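Local structure of trans-4-hydroxy-L-proline dehydratase (Clostridioides difficile 70-100-2010, 6VXC) at residues A[45-48]-A[49-53]; A[114-117]-A[118-122]. The protein catalyses the glycyl radical-dependent dehydration of trans-4-hydroxy-L-proline to (S)-1-pyrroline-5-carboxylate, a step in anaerobic hydroxyproline breakdown. One frame throughout, in Å; residues are numbered along the deposited sequence.

In the fold
Contact 1 (45-53) and contact 2 (114-122) occupy opposite ends of two helices, the first turns of helix 46-58 and the last turn of helix 111-119. Their centres are 22 Å apart, and although their nearest atoms are about 7 Å from one another the two do not touch. Helix 129-143 joins them: Ile134 and Ile139 pack on contact 1, while Arg132 and His135 meet contact 2. The chain leading into helix 111-119 also serves both, with Thr102 and Glu105 gripping Arg47 and His109 touching Leu114 and Met117. Both are structural packing, away from the probable catalytic residues Cys454 and Glu456 and from Gly785, the site of the glycyl radical in the active enzyme.

Contact 1 of 2, residues A[45-48]-A[49-53]; sequences IERA and VLMTE
Val49, Leu50, Met51 and Thr52 each send their backbone N-H to the carbonyl oxygen four residues back, the regular i to i+4 pattern of an alpha helix, here the first turns of helix 46-58; the bond from Leu50 N to Glu46 O measures 3.0 Å. Arg47 and Met51, one turn apart, share a buried flank of this helix. The arginine chain runs straight out, and Met51 crosses it at a slant. The first torsion of Met51 (chi1 -62°) sets CG beside its own backbone N and over one face of the guanidinium, toward the rim and 3.8 Å from Arg47 NH1; bends at the next two torsions then bring Met51 CE to 4.0 Å from Arg47 NH2. Loops and a neighbouring helix end fix the charged group around its periphery: NE and NH1 bond to the carbonyls of Thr292 and Thr102, and NH2 makes a salt bridge with Glu105, which probably offsets the buried charge. On another flank, Glu46 and Leu50 run side by side, Glu46 CG 4.0 Å from Leu50 CD1, and Glu46 OE1 accepts a hydrogen bond from the backbone N of Thr80. Ile45 CG2 and Val49 CG2 make a looser apolar pair beside Ile134. Thr52 OG1 receives a hydrogen bond from Trp143 NE1. With OG1 next to its own backbone N (chi1 -55°), the hydroxyl turns back along the helix, and Ala48 O takes two hydrogen bonds from opposite faces of its carbonyl plane, from Thr52 N at 3.0 Å and from Thr52 OG1 at 2.8 Å.

Contact 2 of 2, residues A[114-117]-A[118-122]; sequences LEVM and HNRDI
Asn119 grips Glu115 O with two bent hydrogen bonds, from ND2 at 2.8 Å and from the backbone N at 3.1 Å. Because CG sits beside the residue's own backbone N (chi1 -67°), the amide folds back over the preceding turn, and Glu115 O lies 19° out of the Asn119 amide plane. The Glu115 side chain passes the amide at a slant, its carboxylate plane turned 56° from it and its CD 3.5 Å from Asn119 ND2. One residue on, Val116 O takes two weak hydrogen bonds, from Asn119 N and from Arg120 N, as the helix runs out. Arg120 then bends back against Met117, laying one guanidinium face over Met117 CA, which is 3.8 Å from Arg120 CZ, while Met117 CB lies 3.9 Å from that same carbon. Farther out, several partners hold these groups. Arg132 forms a salt bridge with Glu115 OE1, and Val127 N bonds to His118 ND1, tying the helix to the following chain. The carbonyls of Lys346 and Ile123 take Arg120 NH2 and NH1, steadying the guanidinium. Arg120 is the first residue to leave helical backbone angles, which makes this a helix C-terminus, with an asparagine side chain adding a second bond to an i-4 carbonyl in the last turn.

Contact 1 of 2, residues A[45-48]-A[49-53]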
ATOM      1  N   ILE A  45      -3.060 -23.018   7.471  1.00 20.24           N
ATOM      2  CA  ILE A  45      -1.801 -23.370   8.120  1.00 22.61           C
ATOM      3  C   ILE A  45      -0.886 -24.203   7.229  1.00 20.06           C
ATOM      4  O   ILE A  45       0.243 -24.512   7.631  1.00 19.64           O
ATOM      5  CB  ILE A  45      -2.090 -24.127   9.435  1.00 23.59           C
ATOM      6  CG1 ILE A  45      -0.923 -23.992  10.418  1.00 21.27           C
ATOM      7  CG2 ILE A  45      -2.427 -25.595   9.145  1.00 20.82           C
ATOM      8  CD1 ILE A  45      -0.699 -22.569  10.910  1.00 22.49           C
ATOM      9  N   GLU A  46      -1.334 -24.585   6.029  1.00 22.82           N
ATOM     10  CA  GLU A  46      -0.542 -25.514   5.230  1.00 21.04           C
ATOM     11  C   GLU A  46       0.810 -24.927   4.846  1.00 19.88           C
ATOM     12  O   GLU A  46       1.825 -25.636   4.833  1.00 23.01           O
ATOM     13  CB  GLU A  46      -1.303 -25.926   3.977  1.00 21.61           C
ATOM     14  CG  GLU A  46      -0.568 -26.983   3.210  1.00 24.69           C
ATOM     15  CD  GLU A  46      -1.335 -27.494   2.028  1.00 28.01           C
ATOM     16  OE1 GLU A  46      -1.233 -26.859   0.968  1.00 28.45           O
ATOM     17  OE2 GLU A  46      -2.040 -28.515   2.157  1.00 35.87           O
ATOM     18  N   ARG A  47       0.840 -23.655   4.472  1.00 17.54           N
ATOM     19  CA  ARG A  47       2.106 -23.051   4.083  1.00 15.83           C
ATOM     20  C   ARG A  47       3.137 -23.183   5.196  1.00 15.90           C
ATOM     21  O   ARG A  47       4.267 -23.620   4.957  1.00 19.03           O
ATOM     22  CB  ARG A  47       1.910 -21.576   3.731  1.00 17.45           C
ATOM     23  CG  ARG A  47       3.190 -20.911   3.271  1.00 14.15           C
ATOM     24  CD  ARG A  47       3.095 -19.407   3.245  1.00 14.18           C
ATOM     25  NE  ARG A  47       4.354 -18.816   2.800  1.00 15.12           N
ATOM     26  CZ  ARG A  47       5.398 -18.587   3.587  1.00 13.82           C
ATOM     27  NH1 ARG A  47       5.343 -18.883   4.881  1.00 12.94           N
ATOM     28  NH2 ARG A  47       6.494 -18.047   3.071  1.00 14.63           N
ATOM     29  N   ALA A  48       2.753 -22.834   6.426  1.00 16.63           N
ATOM     30  CA  ALA A  48       3.691 -22.899   7.542  1.00 16.79           C
ATOM     31  C   ALA A  48       4.206 -24.316   7.746  1.00 16.61           C
ATOM     32  O   ALA A  48       5.395 -24.517   8.004  1.00 21.04           O
ATOM     33  CB  ALA A  48       3.029 -22.389   8.819  1.00 14.45           C
ATOM     34  N   VAL A  49       3.331 -25.313   7.622  1.00 18.55           N
ATOM     35  CA  VAL A  49       3.776 -26.696   7.761  1.00 18.92           C
ATOM     36  C   VAL A  49       4.835 -27.020   6.719  1.00 17.42           C
ATOM     37  O   VAL A  49       5.898 -27.553   7.037  1.00 20.72           O
ATOM     38  CB  VAL A  49       2.587 -27.666   7.647  1.00 18.91           C
ATOM     39  CG1 VAL A  49       3.098 -29.098   7.583  1.00 19.39           C
ATOM     40  CG2 VAL A  49       1.631 -27.502   8.807  1.00 18.74           C
ATOM     41  N   LEU A  50       4.566 -26.692   5.456  1.00 17.52           N
ATOM     42  CA  LEU A  50       5.485 -27.074   4.391  1.00 18.00           C
ATOM     43  C   LEU A  50       6.818 -26.347   4.507  1.00 17.04           C
ATOM     44  O   LEU A  50       7.866 -26.925   4.207  1.00 20.55           O
ATOM     45  CB  LEU A  50       4.841 -26.834   3.020  1.00 17.38           C
ATOM     46  CG  LEU A  50       3.650 -27.763   2.735  1.00 21.76           C
ATOM     47  CD1 LEU A  50       2.956 -27.446   1.405  1.00 20.73           C
ATOM     48  CD2 LEU A  50       4.074 -29.228   2.789  1.00 22.46           C
ATOM     49  N   MET A  51       6.806 -25.081   4.917  1.00 18.17           N
ATOM     50  CA  MET A  51       8.069 -24.385   5.132  1.00 20.51           C
ATOM     51  C   MET A  51       8.842 -24.996   6.297  1.00 19.20           C
ATOM     52  O   MET A  51      10.072 -25.076   6.254  1.00 22.02           O
ATOM     53  CB  MET A  51       7.829 -22.890   5.384  1.00 21.65           C
ATOM     54  CG  MET A  51       7.163 -22.159   4.217  1.00 22.81           C
ATOM     55  SD  MET A  51       8.154 -22.038   2.711  1.00 27.17           S
ATOM     56  CE  MET A  51       9.352 -20.800   3.187  1.00 24.69           C
ATOM     57  N   THR A  52       8.147 -25.424   7.348  1.00 17.16           N
ATOM     58  CA  THR A  52       8.841 -26.082   8.446  1.00 19.82           C
ATOM     59  C   THR A  52       9.547 -27.341   7.958  1.00 21.12           C
ATOM     60  O   THR A  52      10.724 -27.557   8.258  1.00 24.52           O
ATOM     61  CB  THR A  52       7.873 -26.415   9.583  1.00 18.91           C
ATOM     62  OG1 THR A  52       7.184 -25.236  10.001  1.00 18.60           O
ATOM     63  CG2 THR A  52       8.651 -26.991  10.774  1.00 21.37           C
ATOM     64  N   GLU A  53       8.854 -28.163   7.162  1.00 21.87           N
ATOM     65  CA  GLU A  53       9.475 -29.361   6.593  1.00 21.01           C
ATOM     66  C   GLU A  53      10.733 -29.028   5.799  1.00 24.11           C
ATOM     67  O   GLU A  53      11.724 -29.768   5.851  1.00 24.46           O
ATOM     68  CB  GLU A  53       8.486 -30.099   5.694  1.00 23.51           C
ATOM     69  CG  GLU A  53       7.326 -30.752   6.406  1.00 26.88           C
ATOM     70  CD  GLU A  53       6.408 -31.497   5.443  1.00 29.13           C
ATOM     71  OE1 GLU A  53       6.728 -31.559   4.239  1.00 29.08           O
ATOM     72  OE2 GLU A  53       5.364 -32.015   5.887  1.00 33.39           O
TER

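Contact 2 of 2, residues A[114-117]-A[118-122]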
ATOM      1  N   LEU A 114      -3.493 -15.685  18.056  1.00 20.20           N
ATOM      2  CA  LEU A 114      -4.534 -16.427  17.362  1.00 20.10           C
ATOM      3  C   LEU A 114      -5.884 -16.186  18.006  1.00 22.78           C
ATOM      4  O   LEU A 114      -6.886 -15.997  17.311  1.00 20.00           O
ATOM      5  CB  LEU A 114      -4.208 -17.916  17.358  1.00 23.49           C
ATOM      6  CG  LEU A 114      -2.905 -18.271  16.650  1.00 23.42           C
ATOM      7  CD1 LEU A 114      -2.764 -19.780  16.506  1.00 22.00           C
ATOM      8  CD2 LEU A 114      -2.818 -17.572  15.306  1.00 24.51           C
ATOM      9  N   GLU A 115      -5.922 -16.167  19.340  1.00 22.03           N
ATOM     10  CA  GLU A 115      -7.162 -15.883  20.052  1.00 25.36           C
ATOM     11  C   GLU A 115      -7.690 -14.491  19.715  1.00 22.64           C
ATOM     12  O   GLU A 115      -8.898 -14.294  19.555  1.00 20.65           O
ATOM     13  CB  GLU A 115      -6.930 -16.027  21.562  1.00 29.03           C
ATOM     14  CG  GLU A 115      -8.187 -15.993  22.427  1.00 40.08           C
ATOM     15  CD  GLU A 115      -8.959 -17.299  22.425  1.00 56.05           C
ATOM     16  OE1 GLU A 115      -8.598 -18.213  21.648  1.00 65.67           O
ATOM     17  OE2 GLU A 115      -9.936 -17.407  23.202  1.00 60.99           O
ATOM     18  N   VAL A 116      -6.805 -13.502  19.679  1.00 19.12           N
ATOM     19  CA  VAL A 116      -7.237 -12.137  19.426  1.00 22.50           C
ATOM     20  C   VAL A 116      -7.810 -11.999  18.015  1.00 20.65           C
ATOM     21  O   VAL A 116      -8.869 -11.398  17.818  1.00 20.31           O
ATOM     22  CB  VAL A 116      -6.076 -11.162  19.671  1.00 22.21           C
ATOM     23  CG1 VAL A 116      -6.428  -9.785  19.130  1.00 24.25           C
ATOM     24  CG2 VAL A 116      -5.772 -11.096  21.164  1.00 26.22           C
ATOM     25  N   MET A 117      -7.119 -12.545  17.012  1.00 21.24           N
ATOM     26  CA  MET A 117      -7.593 -12.368  15.642  1.00 21.71           C
ATOM     27  C   MET A 117      -8.884 -13.137  15.393  1.00 19.46           C
ATOM     28  O   MET A 117      -9.736 -12.688  14.623  1.00 19.74           O
ATOM     29  CB  MET A 117      -6.502 -12.762  14.646  1.00 21.04           C
ATOM     30  CG  MET A 117      -6.160 -14.227  14.593  1.00 21.26           C
ATOM     31  SD  MET A 117      -4.891 -14.602  13.351  1.00 23.61           S
ATOM     32  CE  MET A 117      -3.482 -13.697  13.985  1.00 19.45           C
ATOM     33  N   HIS A 118      -9.075 -14.259  16.071  1.00 19.25           N
ATOM     34  CA  HIS A 118     -10.318 -14.998  15.912  1.00 21.18           C
ATOM     35  C   HIS A 118     -11.483 -14.243  16.537  1.00 22.81           C
ATOM     36  O   HIS A 118     -12.591 -14.241  15.996  1.00 23.24           O
ATOM     37  CB  HIS A 118     -10.184 -16.386  16.533  1.00 21.60           C
ATOM     38  CG  HIS A 118     -11.390 -17.250  16.359  1.00 19.81           C
ATOM     39  ND1 HIS A 118     -11.520 -18.152  15.328  1.00 21.52           N
ATOM     40  CD2 HIS A 118     -12.536 -17.336  17.078  1.00 22.71           C
ATOM     41  CE1 HIS A 118     -12.685 -18.767  15.427  1.00 21.34           C
ATOM     42  NE2 HIS A 118     -13.320 -18.289  16.480  1.00 20.71           N
ATOM     43  N   ASN A 119     -11.251 -13.588  17.671  1.00 20.77           N
ATOM     44  CA  ASN A 119     -12.337 -13.022  18.447  1.00 24.29           C
ATOM     45  C   ASN A 119     -12.468 -11.514  18.347  1.00 22.09           C
ATOM     46  O   ASN A 119     -13.474 -10.987  18.812  1.00 22.28           O
ATOM     47  CB  ASN A 119     -12.179 -13.411  19.923  1.00 25.40           C
ATOM     48  CG  ASN A 119     -12.361 -14.880  20.147  1.00 25.76           C
ATOM     49  OD1 ASN A 119     -13.470 -15.378  20.061  1.00 27.72           O
ATOM     50  ND2 ASN A 119     -11.269 -15.599  20.378  1.00 28.21           N
ATOM     51  N   ARG A 120     -11.518 -10.822  17.715  1.00 22.95           N
ATOM     52  CA  ARG A 120     -11.560  -9.369  17.630  1.00 21.90           C
ATOM     53  C   ARG A 120     -12.819  -8.877  16.908  1.00 27.39           C
ATOM     54  O   ARG A 120     -13.457  -9.583  16.120  1.00 23.04           O
ATOM     55  CB  ARG A 120     -10.329  -8.791  16.909  1.00 22.78           C
ATOM     56  CG  ARG A 120     -10.135  -9.309  15.503  1.00 20.76           C
ATOM     57  CD  ARG A 120      -9.128  -8.508  14.664  1.00 23.80           C
ATOM     58  NE  ARG A 120      -7.764  -8.623  15.096  1.00 25.41           N
ATOM     59  CZ  ARG A 120      -6.717  -8.867  14.316  1.00 18.92           C
ATOM     60  NH1 ARG A 120      -6.836  -9.034  13.000  1.00 19.23           N
ATOM     61  NH2 ARG A 120      -5.534  -8.937  14.886  1.00 17.07           N
ATOM     62  N   ASP A 121     -13.116  -7.606  17.161  1.00 23.51           N
ATOM     63  CA  ASP A 121     -14.345  -6.963  16.725  1.00 28.10           C
ATOM     64  C   ASP A 121     -14.354  -6.710  15.216  1.00 28.64           C
ATOM     65  O   ASP A 121     -15.343  -6.999  14.537  1.00 27.44           O
ATOM     66  CB  ASP A 121     -14.438  -5.647  17.499  1.00 36.92           C
ATOM     67  CG  ASP A 121     -15.792  -5.017  17.449  1.00 50.18           C
ATOM     68  OD1 ASP A 121     -16.616  -5.428  16.605  1.00 53.77           O
ATOM     69  OD2 ASP A 121     -16.012  -4.080  18.260  1.00 60.71           O
ATOM     70  N   ILE A 122     -13.251  -6.218  14.669  1.00 24.24           N
ATOM     71  CA  ILE A 122     -13.139  -5.953  13.243  1.00 27.40           C
ATOM     72  C   ILE A 122     -11.871  -6.596  12.702  1.00 19.43           C
ATOM     73  O   ILE A 122     -10.897  -6.818  13.429  1.00 20.66           O
ATOM     74  CB  ILE A 122     -13.169  -4.442  12.923  1.00 27.05           C
ATOM     75  CG1 ILE A 122     -12.176  -3.684  13.809  1.00 26.99           C
ATOM     76  CG2 ILE A 122     -14.593  -3.899  13.033  1.00 30.88           C
ATOM     77  CD1 ILE A 122     -12.155  -2.204  13.556  1.00 28.04           C
TER